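Local coordinates for protein acetylornithine aminotransferase (Aquifex aeolicus, PDB 2EH6) that transfers the amino group of N(2)-acetyl-L-ornithine to 2-oxoglutarate in arginine biosynthesis, using pyridoxal 5'-phosphate as cofactor and working as a homodimer, at residues Leu253-Glu256 with Glu257-Gln260; Glu192-Leu195 with Ser196-Glu200; Thr138-Pro141 with Lys142-Lys145; Gly299-Phe302 with Lys303-Lys307; Thr221-Tyr225 with Ala226-Phe230. One frame throughout, in Å; residues are numbered along the deposited sequence.

Interaction 1: Leu253-Glu256 with Glu257-Gln260; sequences LARE and EVAQ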
loop_
_atom_site.group_PDB
_atom_site.type_symbol
_atom_site.label_atom_id
_atom_site.label_comp_id
_atom_site.label_asym_id
_atom_site.label_seq_id
_atom_site.Cartn_x
_atom_site.Cartn_y
_atom_site.Cartn_z
ATOM N N LEU A 253 -12.289 6.250 7.159
ATOM C CA LEU A 253 -13.708 6.547 7.186
ATOM C C LEU A 253 -13.741 7.885 7.901
ATOM O O LEU A 253 -13.152 8.032 8.973
ATOM C CB LEU A 253 -14.470 5.486 7.991
ATOM C CG LEU A 253 -15.997 5.446 7.844
ATOM C CD1 LEU A 253 -16.545 4.240 8.586
ATOM C CD2 LEU A 253 -16.613 6.735 8.369
ATOM N N ALA A 254 -14.405 8.863 7.298
ATOM C CA ALA A 254 -14.482 10.199 7.879
ATOM C C ALA A 254 -15.910 10.707 7.849
ATOM O O ALA A 254 -16.637 10.483 6.883
ATOM C CB ALA A 254 -13.574 11.161 7.105
ATOM N N ARG A 255 -16.319 11.398 8.905
ATOM C CA ARG A 255 -17.675 11.914 8.923
ATOM C C ARG A 255 -17.843 12.865 7.737
ATOM O O ARG A 255 -16.874 13.477 7.270
ATOM C CB ARG A 255 -17.978 12.597 10.266
ATOM C CG ARG A 255 -17.129 13.796 10.616
ATOM C CD ARG A 255 -17.428 14.232 12.057
ATOM N NE ARG A 255 -16.750 15.473 12.407
ATOM C CZ ARG A 255 -17.069 16.666 11.914
ATOM N NH1 ARG A 255 -18.067 16.787 11.045
ATOM N NH2 ARG A 255 -16.374 17.737 12.274
ATOM N N GLU A 256 -19.072 12.938 7.236
ATOM C CA GLU A 256 -19.450 13.762 6.085
ATOM C C GLU A 256 -18.750 15.100 5.883
ATOM O O GLU A 256 -18.237 15.383 4.798
ATOM C CB GLU A 256 -20.954 14.031 6.122
ATOM C CG GLU A 256 -21.831 12.865 5.755
ATOM C CD GLU A 256 -21.725 12.490 4.295
ATOM O OE1 GLU A 256 -21.322 13.339 3.473
ATOM O OE2 GLU A 256 -22.065 11.340 3.968
ATOM N N GLU A 257 -18.753 15.938 6.912
ATOM C CA GLU A 257 -18.150 17.259 6.792
ATOM C C GLU A 257 -16.659 17.264 6.487
ATOM O O GLU A 257 -16.186 18.095 5.716
ATOM C CB GLU A 257 -18.400 18.080 8.053
ATOM C CG GLU A 257 -17.729 19.438 7.996
ATOM C CD GLU A 257 -17.935 20.244 9.245
ATOM O OE1 GLU A 257 -17.974 19.645 10.341
ATOM O OE2 GLU A 257 -18.041 21.482 9.132
ATOM N N VAL A 258 -15.912 16.354 7.097
ATOM C CA VAL A 258 -14.480 16.306 6.842
ATOM C C VAL A 258 -14.227 15.668 5.475
ATOM O O VAL A 258 -13.419 16.162 4.688
ATOM C CB VAL A 258 -13.748 15.514 7.948
ATOM C CG1 VAL A 258 -12.252 15.478 7.667
ATOM C CG2 VAL A 258 -14.006 16.163 9.302
ATOM N N ALA A 259 -14.946 14.587 5.188
ATOM C CA ALA A 259 -14.802 13.871 3.926
ATOM C C ALA A 259 -14.936 14.774 2.707
ATOM O O ALA A 259 -14.362 14.497 1.651
ATOM C CB ALA A 259 -15.826 12.744 3.850
ATOM N N GLN A 260 -15.695 15.854 2.856
ATOM C CA GLN A 260 -15.910 16.792 1.762
ATOM C C GLN A 260 -14.611 17.296 1.156
ATOM O O GLN A 260 -14.533 17.512 -0.049
ATOM C CB GLN A 260 -16.734 17.998 2.244
ATOM C CG GLN A 260 -18.126 17.663 2.762
ATOM C CD GLN A 260 -18.996 16.988 1.717
ATOM O OE1 GLN A 260 -19.247 17.546 0.647
ATOM N NE2 GLN A 260 -19.464 15.777 2.024
#
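E257, in the short helix 256-259, runs alongside R255 at the end of strand 250-255, and the two pair as a salt bridge. R255 grips a single oxygen end-on: NH1 is 2.9 Å from E257 OE1 and NH2 3.2 Å from the same atom. OE1 lies in the guanidinium plane and offers NH1 its anti lone pair, while the carboxylate is turned 57° from that plane. The long arginine can serve a second acid as well, NE being paired with D235. V258 crosses the arginine nearly at a right angle and lays CG2 over the centre of one guanidinium face, 4.0 Å above it. A branched aliphatic suits this place, for V258 also packs on L105 and Y109 of helix 95-112. Strand 250-255 runs antiparallel to both its neighbours in the seven-stranded sheet of the large domain, the type I fold of pyridoxal-phosphate enzymes, and the chain here turns from sheet into helix. The carbonyl R255 O takes up the turn, receiving A259 N at 3.0 Å in an almost straight bond (176°). The methyls of A259 and A254 stand 4.3 Å apart, CB to CB, small enough for M4 of the second subunit to pack on both. Q260 folds back through chi1 -61° and a bent chi2, so that its NE2 reaches E256 O at 3.1 Å, while Q260 N approaches that oxygen from the opposite face of the carbonyl plane.

Interaction 2: Glu192-Leu195 with Ser196-Glu200; sequences EDFL and SKLQE
The opening turns of helix 192-205, from D193 and F194 to K197 and L198, show an amphipathic helix packed on a beta-sheet. On its polar side D193 and K197 stand one turn apart. The lysine is extended beyond CG and crosses the aspartate, its NZ coming within 3.4 Å of D193 OD2 in a weak salt bridge; its CE is as near, 3.4 Å from the same D193 OD2, so the chain's methylene end shares the approach. Backbone bonds of the i to i+4 kind run beneath, as from L198 N to F194 O at 2.8 Å. On the buried side the ring atom F194 CE2 meets L198 CD2 at 4.2 Å. Bulky apolar residues suit this side because F194, L195 and L198 all rest on I178 of strand 173-178, and L198 also on I176. At the start of the helix S191 OG bonds to F194 N. Acid and base outward, leucine and phenylalanine inward: this is the pattern of a helix covering the central sheet in a type I pyridoxal-phosphate fold.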
loop_
_atom_site.group_PDB
_atom_site.type_symbol
_atom_site.label_atom_id
_atom_site.label_comp_id
_atom_site.label_asym_id
_atom_site.label_seq_id
_atom_site.Cartn_x
_atom_site.Cartn_y
_atom_site.Cartn_z
ATOM N N GLU A 192 -10.429 5.200 30.061
ATOM C CA GLU A 192 -11.707 5.778 29.675
ATOM C C GLU A 192 -11.700 7.257 30.048
ATOM O O GLU A 192 -12.191 8.103 29.302
ATOM C CB GLU A 192 -12.855 5.065 30.389
ATOM C CG GLU A 192 -14.229 5.542 29.952
ATOM C CD GLU A 192 -15.352 4.729 30.568
ATOM O OE1 GLU A 192 -15.447 4.688 31.814
ATOM O OE2 GLU A 192 -16.141 4.133 29.803
ATOM N N ASP A 193 -11.130 7.562 31.207
ATOM C CA ASP A 193 -11.052 8.937 31.671
ATOM C C ASP A 193 -10.250 9.769 30.678
ATOM O O ASP A 193 -10.683 10.843 30.262
ATOM C CB ASP A 193 -10.385 8.997 33.046
ATOM C CG ASP A 193 -10.254 10.417 33.565
ATOM O OD1 ASP A 193 -11.288 11.118 33.637
ATOM O OD2 ASP A 193 -9.122 10.831 33.900
ATOM N N PHE A 194 -9.081 9.258 30.299
ATOM C CA PHE A 194 -8.210 9.949 29.355
ATOM C C PHE A 194 -8.897 10.191 28.016
ATOM O O PHE A 194 -8.867 11.304 27.491
ATOM C CB PHE A 194 -6.927 9.145 29.129
ATOM C CG PHE A 194 -5.972 9.789 28.161
ATOM C CD1 PHE A 194 -5.349 10.991 28.477
ATOM C CD2 PHE A 194 -5.706 9.198 26.929
ATOM C CE1 PHE A 194 -4.469 11.598 27.579
ATOM C CE2 PHE A 194 -4.831 9.793 26.026
ATOM C CZ PHE A 194 -4.211 10.995 26.350
ATOM N N LEU A 195 -9.511 9.150 27.459
ATOM C CA LEU A 195 -10.194 9.275 26.175
ATOM C C LEU A 195 -11.350 10.266 26.252
ATOM O O LEU A 195 -11.645 10.967 25.281
ATOM C CB LEU A 195 -10.707 7.909 25.705
ATOM C CG LEU A 195 -9.616 6.882 25.379
ATOM C CD1 LEU A 195 -10.257 5.578 24.946
ATOM C CD2 LEU A 195 -8.706 7.420 24.279
ATOM N N SER A 196 -12.003 10.315 27.409
ATOM C CA SER A 196 -13.114 11.234 27.624
ATOM C C SER A 196 -12.608 12.668 27.524
ATOM O O SER A 196 -13.152 13.482 26.780
ATOM C CB SER A 196 -13.727 11.003 29.004
ATOM O OG SER A 196 -14.663 12.023 29.317
ATOM N N LYS A 197 -11.556 12.965 28.276
ATOM C CA LYS A 197 -10.972 14.297 28.278
ATOM C C LYS A 197 -10.413 14.655 26.911
ATOM O O LYS A 197 -10.537 15.797 26.465
ATOM C CB LYS A 197 -9.864 14.389 29.327
ATOM C CG LYS A 197 -10.352 14.258 30.760
ATOM C CD LYS A 197 -9.185 14.317 31.733
ATOM C CE LYS A 197 -9.644 14.148 33.176
ATOM N NZ LYS A 197 -8.481 14.113 34.106
ATOM N N LEU A 198 -9.795 13.681 26.246
ATOM C CA LEU A 198 -9.223 13.917 24.925
ATOM C C LEU A 198 -10.342 14.291 23.964
ATOM O O LEU A 198 -10.190 15.190 23.138
ATOM C CB LEU A 198 -8.489 12.666 24.425
ATOM C CG LEU A 198 -7.592 12.835 23.192
ATOM C CD1 LEU A 198 -6.506 13.857 23.486
ATOM C CD2 LEU A 198 -6.959 11.494 22.820
ATOM N N GLN A 199 -11.471 13.602 24.076
ATOM C CA GLN A 199 -12.613 13.891 23.219
ATOM C C GLN A 199 -13.067 15.320 23.515
ATOM O O GLN A 199 -13.390 16.085 22.603
ATOM C CB GLN A 199 -13.752 12.908 23.508
ATOM C CG GLN A 199 -15.013 13.153 22.692
ATOM C CD GLN A 199 -14.825 12.852 21.218
ATOM O OE1 GLN A 199 -14.778 11.690 20.811
ATOM N NE2 GLN A 199 -14.708 13.900 20.409
ATOM N N GLU A 200 -13.077 15.666 24.801
ATOM C CA GLU A 200 -13.481 16.994 25.264
ATOM C C GLU A 200 -12.586 18.067 24.662
ATOM O O GLU A 200 -13.066 19.063 24.120
ATOM C CB GLU A 200 -13.393 17.064 26.790
ATOM C CG GLU A 200 -13.701 18.432 27.373
ATOM C CD GLU A 200 -13.318 18.539 28.838
ATOM O OE1 GLU A 200 -12.111 18.422 29.148
ATOM O OE2 GLU A 200 -14.223 18.737 29.679
#

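Interaction 3: Thr138-Pro141 with Lys142-Lys145; sequences TGQP and KFHK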
loop_
_atom_site.group_PDB
_atom_site.type_symbol
_atom_site.label_atom_id
_atom_site.label_comp_id
_atom_site.label_asym_id
_atom_site.label_seq_id
_atom_site.Cartn_x
_atom_site.Cartn_y
_atom_site.Cartn_z
ATOM N N THR A 138 4.292 8.293 13.990
ATOM C CA THR A 138 4.770 7.224 14.859
ATOM C C THR A 138 5.712 7.807 15.912
ATOM O O THR A 138 6.775 8.334 15.589
ATOM C CB THR A 138 5.477 6.145 14.015
ATOM O OG1 THR A 138 4.510 5.527 13.159
ATOM C CG2 THR A 138 6.126 5.093 14.887
ATOM N N GLY A 139 5.305 7.708 17.175
ATOM C CA GLY A 139 6.091 8.269 18.257
ATOM C C GLY A 139 7.198 7.392 18.802
ATOM O O GLY A 139 7.298 7.195 20.012
ATOM N N GLN A 140 8.030 6.866 17.913
ATOM C CA GLN A 140 9.139 6.018 18.323
ATOM C C GLN A 140 10.354 6.390 17.496
ATOM O O GLN A 140 10.557 5.876 16.397
ATOM C CB GLN A 140 8.784 4.542 18.133
ATOM C CG GLN A 140 7.564 4.110 18.935
ATOM C CD GLN A 140 7.381 2.605 18.966
ATOM O OE1 GLN A 140 8.251 1.879 19.441
ATOM N NE2 GLN A 140 6.247 2.132 18.461
ATOM N N PRO A 141 11.183 7.303 18.023
ATOM C CA PRO A 141 12.404 7.807 17.393
ATOM C C PRO A 141 13.303 6.750 16.762
ATOM O O PRO A 141 13.999 7.033 15.786
ATOM C CB PRO A 141 13.097 8.547 18.536
ATOM C CG PRO A 141 11.946 9.060 19.335
ATOM C CD PRO A 141 11.045 7.846 19.386
ATOM N N LYS A 142 13.292 5.537 17.305
ATOM C CA LYS A 142 14.143 4.489 16.753
ATOM C C LYS A 142 13.786 4.174 15.304
ATOM O O LYS A 142 14.648 3.766 14.528
ATOM C CB LYS A 142 14.073 3.215 17.604
ATOM C CG LYS A 142 12.730 2.508 17.615
ATOM C CD LYS A 142 12.818 1.230 18.438
ATOM C CE LYS A 142 11.506 0.468 18.441
ATOM N NZ LYS A 142 11.602 -0.772 19.258
ATOM N N PHE A 143 12.523 4.378 14.942
ATOM C CA PHE A 143 12.067 4.119 13.578
ATOM C C PHE A 143 12.347 5.298 12.651
ATOM O O PHE A 143 12.212 5.180 11.433
ATOM C CB PHE A 143 10.563 3.816 13.560
ATOM C CG PHE A 143 10.192 2.532 14.247
ATOM C CD1 PHE A 143 10.848 1.344 13.935
ATOM C CD2 PHE A 143 9.172 2.505 15.193
ATOM C CE1 PHE A 143 10.491 0.143 14.559
ATOM C CE2 PHE A 143 8.805 1.311 15.822
ATOM C CZ PHE A 143 9.465 0.129 15.504
ATOM N N HIS A 144 12.737 6.431 13.234
ATOM C CA HIS A 144 13.025 7.643 12.466
ATOM C C HIS A 144 14.489 7.733 12.048
ATOM O O HIS A 144 14.808 8.234 10.971
ATOM C CB HIS A 144 12.702 8.898 13.296
ATOM C CG HIS A 144 11.292 8.964 13.804
ATOM N ND1 HIS A 144 10.928 9.761 14.870
ATOM C CD2 HIS A 144 10.158 8.351 13.390
ATOM C CE1 HIS A 144 9.632 9.635 15.090
ATOM N NE2 HIS A 144 9.140 8.784 14.206
ATOM N N LYS A 145 15.370 7.253 12.918
ATOM C CA LYS A 145 16.815 7.311 12.702
ATOM C C LYS A 145 17.332 6.979 11.304
ATOM O O LYS A 145 17.200 5.850 10.825
ATOM C CB LYS A 145 17.524 6.425 13.732
ATOM C CG LYS A 145 17.132 6.729 15.176
ATOM C CD LYS A 145 17.290 8.211 15.510
ATOM C CE LYS A 145 16.868 8.510 16.945
ATOM N NZ LYS A 145 16.914 9.972 17.236
#
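H144 and T138 meet through a hydrogen bond that spans the loop after helix 132-137, in which G139 centres an inverse gamma turn: H144 NE2 lies 2.8 Å from T138 O, a weak bond at 130°. Backbone bonds follow: F143 N to Q140 O at 2.9 Å, while P141 O accepts H144 N and K145 N, the former from well above the carbonyl plane. Proline suits the bend, its ring restricting phi. Among van der Waals contacts, Q140 CB touches F143 CD2 at 3.6 Å and the amide follows the ring, with Q140 NE2 at its edge and the planes 68° apart. T138 CG2, anti to its own nitrogen, comes to 4.0 Å from F143 CD2. One face of the H144 imidazole covers Q140 O, 3.8 Å above the plane. Putting an alanine at H144 would probably leave T138 O without this donor and uncover Q140 O and P141 N. Outside the loop, Q140 NE2 is bonded to E184, T138 OG1 to the backbone N of H128 in the cofactor pocket, and F143 packs on R130, a predicted substrate-binding residue. With two weak acceptors beside it, T138 O and L135 O, NE2 of H144 is probably the protonated ring nitrogen.

Interaction 4: Gly299-Phe302 with Lys303-Lys307; sequences GNYF and KEKLK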
loop_
_atom_site.group_PDB
_atom_site.type_symbol
_atom_site.label_atom_id
_atom_site.label_comp_id
_atom_site.label_asym_id
_atom_site.label_seq_id
_atom_site.Cartn_x
_atom_site.Cartn_y
_atom_site.Cartn_z
ATOM N N GLY A 299 -12.778 -14.003 24.432
ATOM C CA GLY A 299 -11.761 -13.037 24.807
ATOM C C GLY A 299 -11.638 -12.875 26.310
ATOM O O GLY A 299 -10.528 -12.844 26.846
ATOM N N ASN A 300 -12.773 -12.765 26.997
ATOM C CA ASN A 300 -12.761 -12.615 28.449
ATOM C C ASN A 300 -12.234 -13.891 29.091
ATOM O O ASN A 300 -11.499 -13.848 30.075
ATOM C CB ASN A 300 -14.165 -12.307 28.973
ATOM C CG ASN A 300 -14.704 -10.996 28.443
ATOM O OD1 ASN A 300 -13.977 -10.005 28.362
ATOM N ND2 ASN A 300 -15.984 -10.979 28.088
ATOM N N TYR A 301 -12.619 -15.027 28.519
ATOM C CA TYR A 301 -12.178 -16.331 29.003
ATOM C C TYR A 301 -10.652 -16.372 28.962
ATOM O O TYR A 301 -9.993 -16.676 29.957
ATOM C CB TYR A 301 -12.740 -17.430 28.099
ATOM C CG TYR A 301 -12.357 -18.838 28.497
ATOM C CD1 TYR A 301 -12.954 -19.461 29.593
ATOM C CD2 TYR A 301 -11.410 -19.556 27.765
ATOM C CE1 TYR A 301 -12.622 -20.767 29.949
ATOM C CE2 TYR A 301 -11.070 -20.861 28.114
ATOM C CZ TYR A 301 -11.680 -21.459 29.206
ATOM O OH TYR A 301 -11.352 -22.749 29.558
ATOM N N PHE A 302 -10.102 -16.056 27.796
ATOM C CA PHE A 302 -8.660 -16.051 27.577
ATOM C C PHE A 302 -7.946 -15.105 28.543
ATOM O O PHE A 302 -6.952 -15.477 29.166
ATOM C CB PHE A 302 -8.381 -15.662 26.114
ATOM C CG PHE A 302 -6.926 -15.733 25.709
ATOM C CD1 PHE A 302 -6.012 -16.503 26.420
ATOM C CD2 PHE A 302 -6.487 -15.064 24.572
ATOM C CE1 PHE A 302 -4.679 -16.603 25.999
ATOM C CE2 PHE A 302 -5.161 -15.162 24.147
ATOM C CZ PHE A 302 -4.259 -15.930 24.860
ATOM N N LYS A 303 -8.455 -13.885 28.681
ATOM C CA LYS A 303 -7.835 -12.918 29.578
ATOM C C LYS A 303 -7.768 -13.462 31.006
ATOM O O LYS A 303 -6.737 -13.352 31.675
ATOM C CB LYS A 303 -8.606 -11.592 29.550
ATOM C CG LYS A 303 -7.885 -10.440 30.241
ATOM C CD LYS A 303 -8.601 -9.113 30.014
ATOM C CE LYS A 303 -7.825 -7.952 30.622
ATOM N NZ LYS A 303 -8.502 -6.640 30.397
ATOM N N GLU A 304 -8.859 -14.064 31.467
ATOM C CA GLU A 304 -8.883 -14.615 32.816
ATOM C C GLU A 304 -7.866 -15.736 33.008
ATOM O O GLU A 304 -7.207 -15.809 34.047
ATOM C CB GLU A 304 -10.286 -15.117 33.164
ATOM C CG GLU A 304 -11.292 -13.994 33.355
ATOM C CD GLU A 304 -10.790 -12.926 34.321
ATOM O OE1 GLU A 304 -10.490 -13.264 35.490
ATOM O OE2 GLU A 304 -10.693 -11.749 33.907
ATOM N N LYS A 305 -7.740 -16.608 32.012
ATOM C CA LYS A 305 -6.788 -17.711 32.091
ATOM C C LYS A 305 -5.361 -17.169 32.128
ATOM O O LYS A 305 -4.499 -17.712 32.819
ATOM C CB LYS A 305 -6.958 -18.653 30.895
ATOM C CG LYS A 305 -8.316 -19.334 30.828
ATOM C CD LYS A 305 -8.596 -20.125 32.101
ATOM C CE LYS A 305 -9.980 -20.743 32.076
ATOM N NZ LYS A 305 -10.245 -21.581 33.279
ATOM N N LEU A 306 -5.115 -16.100 31.378
ATOM C CA LEU A 306 -3.794 -15.486 31.351
ATOM C C LEU A 306 -3.463 -14.950 32.737
ATOM O O LEU A 306 -2.334 -15.082 33.208
ATOM C CB LEU A 306 -3.750 -14.353 30.324
ATOM C CG LEU A 306 -3.738 -14.780 28.852
ATOM C CD1 LEU A 306 -3.777 -13.553 27.957
ATOM C CD2 LEU A 306 -2.484 -15.601 28.571
ATOM N N LYS A 307 -4.451 -14.342 33.387
ATOM C CA LYS A 307 -4.254 -13.811 34.734
ATOM C C LYS A 307 -3.953 -14.961 35.690
ATOM O O LYS A 307 -3.133 -14.830 36.600
ATOM C CB LYS A 307 -5.509 -13.075 35.212
ATOM C CG LYS A 307 -5.754 -11.732 34.548
ATOM C CD LYS A 307 -7.094 -11.145 34.984
ATOM C CE LYS A 307 -7.328 -9.774 34.363
ATOM N NZ LYS A 307 -8.712 -9.275 34.598
HETATM O O HOH W 1 -11.930 -23.390 32.174
#
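A chi1 of -180° sends the ring of Y301 along the helix toward K305, whose own chain starts at -63° and bends again at chi2, so that it folds across the tyrosine. Both lie on the long helix 275-308, where residues four apart face each other one turn on. K305 CG makes a CH-pi contact over the ring, 4.3 Å from the centroid and 14° off its normal. Farther out, CE of the lysine comes to 3.4 Å from Y301 CZ, bringing NZ near the hydroxyl. A lysine suits the place: its methylenes cover the ring while its ammonium stays at the polar rim. Y301 OH is also hydrogen-bonded to D365 of helix 361-374. An alanine at Y301 would probably leave D365 without its hydroxyl partner and set the K305 chain free to turn. F302 and L306 repeat the pattern on the buried side, with L306 CD1 over one face of the phenylalanine, 4.0 Å from the centroid, and L306 CG 3.5 Å from F302 CE1. Here large apolar groups fit, since F302 also meets the rings of F33 and F353, and L321 of strand 320-324 touches both residues. Exposed E304 and K307 pair as a salt bridge, OE2 to NZ 3.2 Å. A water completes the outer edge, 2.8 Å from Y301 OH, to which it donates, and 2.7 Å from K305 NZ, from which it accepts.

Interaction 5: Thr221-Tyr225 with Ala226-Phe230; sequences TGEFY and AYQHF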
loop_
_atom_site.group_PDB
_atom_site.type_symbol
_atom_site.label_atom_id
_atom_site.label_comp_id
_atom_site.label_asym_id
_atom_site.label_seq_id
_atom_site.Cartn_x
_atom_site.Cartn_y
_atom_site.Cartn_z
ATOM N N THR A 221 -11.287 -6.116 19.246
ATOM C CA THR A 221 -11.458 -5.910 20.683
ATOM C C THR A 221 -12.839 -6.265 21.253
ATOM O O THR A 221 -13.104 -6.013 22.429
ATOM C CB THR A 221 -11.141 -4.449 21.080
ATOM O OG1 THR A 221 -12.167 -3.581 20.581
ATOM C CG2 THR A 221 -9.796 -4.024 20.511
ATOM N N GLY A 222 -13.713 -6.852 20.443
ATOM C CA GLY A 222 -15.029 -7.206 20.953
ATOM C C GLY A 222 -16.145 -6.356 20.373
ATOM O O GLY A 222 -17.314 -6.739 20.415
ATOM N N GLU A 223 -15.784 -5.189 19.850
ATOM C CA GLU A 223 -16.741 -4.285 19.220
ATOM C C GLU A 223 -16.241 -4.091 17.797
ATOM O O GLU A 223 -15.046 -4.239 17.542
ATOM C CB GLU A 223 -16.775 -2.935 19.940
ATOM C CG GLU A 223 -17.351 -2.974 21.351
ATOM C CD GLU A 223 -18.764 -3.530 21.393
ATOM O OE1 GLU A 223 -19.555 -3.222 20.475
ATOM O OE2 GLU A 223 -19.086 -4.267 22.350
ATOM N N PHE A 224 -17.135 -3.768 16.869
ATOM C CA PHE A 224 -16.710 -3.584 15.491
ATOM C C PHE A 224 -15.530 -2.608 15.440
ATOM O O PHE A 224 -14.495 -2.908 14.845
ATOM C CB PHE A 224 -17.854 -3.067 14.629
ATOM C CG PHE A 224 -17.639 -3.298 13.167
ATOM C CD1 PHE A 224 -17.856 -4.556 12.614
ATOM C CD2 PHE A 224 -17.156 -2.280 12.354
ATOM C CE1 PHE A 224 -17.592 -4.798 11.267
ATOM C CE2 PHE A 224 -16.888 -2.511 11.009
ATOM C CZ PHE A 224 -17.106 -3.771 10.465
ATOM N N TYR A 225 -15.699 -1.439 16.055
ATOM C CA TYR A 225 -14.632 -0.444 16.138
ATOM C C TYR A 225 -14.321 -0.308 17.621
ATOM O O TYR A 225 -15.234 -0.180 18.433
ATOM C CB TYR A 225 -15.087 0.908 15.588
ATOM C CG TYR A 225 -15.473 0.889 14.133
ATOM C CD1 TYR A 225 -14.598 0.396 13.161
ATOM C CD2 TYR A 225 -16.704 1.389 13.719
ATOM C CE1 TYR A 225 -14.940 0.403 11.818
ATOM C CE2 TYR A 225 -17.059 1.402 12.381
ATOM C CZ TYR A 225 -16.172 0.910 11.435
ATOM O OH TYR A 225 -16.518 0.942 10.112
ATOM N N ALA A 226 -13.043 -0.339 17.979
ATOM C CA ALA A 226 -12.647 -0.237 19.379
ATOM C C ALA A 226 -13.093 1.060 20.055
ATOM O O ALA A 226 -13.338 1.080 21.262
ATOM C CB ALA A 226 -11.135 -0.391 19.503
ATOM N N TYR A 227 -13.201 2.142 19.293
ATOM C CA TYR A 227 -13.605 3.417 19.886
ATOM C C TYR A 227 -15.008 3.357 20.488
ATOM O O TYR A 227 -15.364 4.180 21.327
ATOM C CB TYR A 227 -13.524 4.551 18.851
ATOM C CG TYR A 227 -14.664 4.626 17.852
ATOM C CD1 TYR A 227 -15.940 5.061 18.235
ATOM C CD2 TYR A 227 -14.465 4.278 16.515
ATOM C CE1 TYR A 227 -16.983 5.144 17.309
ATOM C CE2 TYR A 227 -15.496 4.356 15.587
ATOM C CZ TYR A 227 -16.755 4.788 15.987
ATOM O OH TYR A 227 -17.777 4.838 15.062
ATOM N N GLN A 228 -15.794 2.375 20.064
ATOM C CA GLN A 228 -17.158 2.228 20.555
ATOM C C GLN A 228 -17.212 1.823 22.027
ATOM O O GLN A 228 -18.236 1.995 22.686
ATOM C CB GLN A 228 -17.910 1.206 19.695
ATOM C CG GLN A 228 -17.921 1.559 18.215
ATOM C CD GLN A 228 -18.561 0.483 17.360
ATOM O OE1 GLN A 228 -18.251 -0.697 17.497
ATOM N NE2 GLN A 228 -19.446 0.889 16.460
ATOM N N HIS A 229 -16.114 1.285 22.543
ATOM C CA HIS A 229 -16.062 0.889 23.945
ATOM C C HIS A 229 -16.167 2.124 24.840
ATOM O O HIS A 229 -16.562 2.033 26.002
ATOM C CB HIS A 229 -14.742 0.174 24.254
ATOM C CG HIS A 229 -14.696 -1.255 23.806
ATOM N ND1 HIS A 229 -15.466 -2.243 24.385
ATOM C CD2 HIS A 229 -13.936 -1.872 22.869
ATOM C CE1 HIS A 229 -15.179 -3.406 23.827
ATOM N NE2 HIS A 229 -14.253 -3.209 22.905
ATOM N N PHE A 230 -15.813 3.279 24.288
ATOM C CA PHE A 230 -15.835 4.524 25.048
ATOM C C PHE A 230 -16.784 5.561 24.459
ATOM O O PHE A 230 -16.704 6.743 24.793
ATOM C CB PHE A 230 -14.419 5.096 25.104
ATOM C CG PHE A 230 -13.390 4.108 25.569
ATOM C CD1 PHE A 230 -13.159 3.907 26.926
ATOM C CD2 PHE A 230 -12.668 3.353 24.646
ATOM C CE1 PHE A 230 -12.225 2.969 27.361
ATOM C CE2 PHE A 230 -11.731 2.412 25.069
ATOM C CZ PHE A 230 -11.509 2.220 26.427
HETATM O O HOH W 2 -19.745 -3.163 17.946
#
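The imidazole of H229 has E223 CG over one face, a CH-pi contact 3.5 Å from the ring centroid, and T221 O near its plane at the edge. The Y225 and Y227 rings are almost parallel, 11° apart, yet slid past each other, so that the rings hardly overlap and their centroids stand 5.6 Å apart; what touches is Y225 CB against Y227 CE2, at 3.5 Å. Over the centre of one Y225 face sits F224 CD2, 3.4 Å above the plane. H229 NE2 holds T221 by two oxygens, O and OG1, both at 3.1 Å. It meets the carbonyl oxygen from above its plane, and between NE2 and OG1 either atom could be the donor. These residues belong to the loop between strands 208-212 and 236-239 of the type I fold, where the short 3-10 segment 226-229 starts. The carboxylate of E213, inferred to bind the cofactor, receives A226 N and Y227 N at that start. Q228 closes the turn: its OE1 accepts Y225 N at 3.0 Å, nearly straight at 173° but from above the amide plane, while Q228 N bonds back to Y225 O. A glutamine suits the place because its extended chain (chi2 175°) carries an acceptor back to the preceding backbone. A water 2.9 Å from both F224 N and Q228 OE1 accepts from the first and donates to the second.

From the N terminus the order is interaction 3, interaction 2, interaction 5, interaction 1, interaction 4. Interactions 2 and 4 span one helical turn, 1 a strand-to-helix turn; 3 and 5 reach back six and eight residues; none nest or cross. Interaction 3 shapes the loop after helix 132-137, and interaction 2 the start of helix 192-205. The second meets interaction 5 where L195 CD1 lies 3.3 Å from F230 CD2, tying that helix to the loop before strand 236-239. Interaction 5 reaches interaction 1 through Y225 OH, 3.6 Å from L253 CD1 on strand 250-255. Interaction 4, on helix 275-308, stands apart against the other seven-stranded sheet, its nearest atoms about 7 Å from interaction 5.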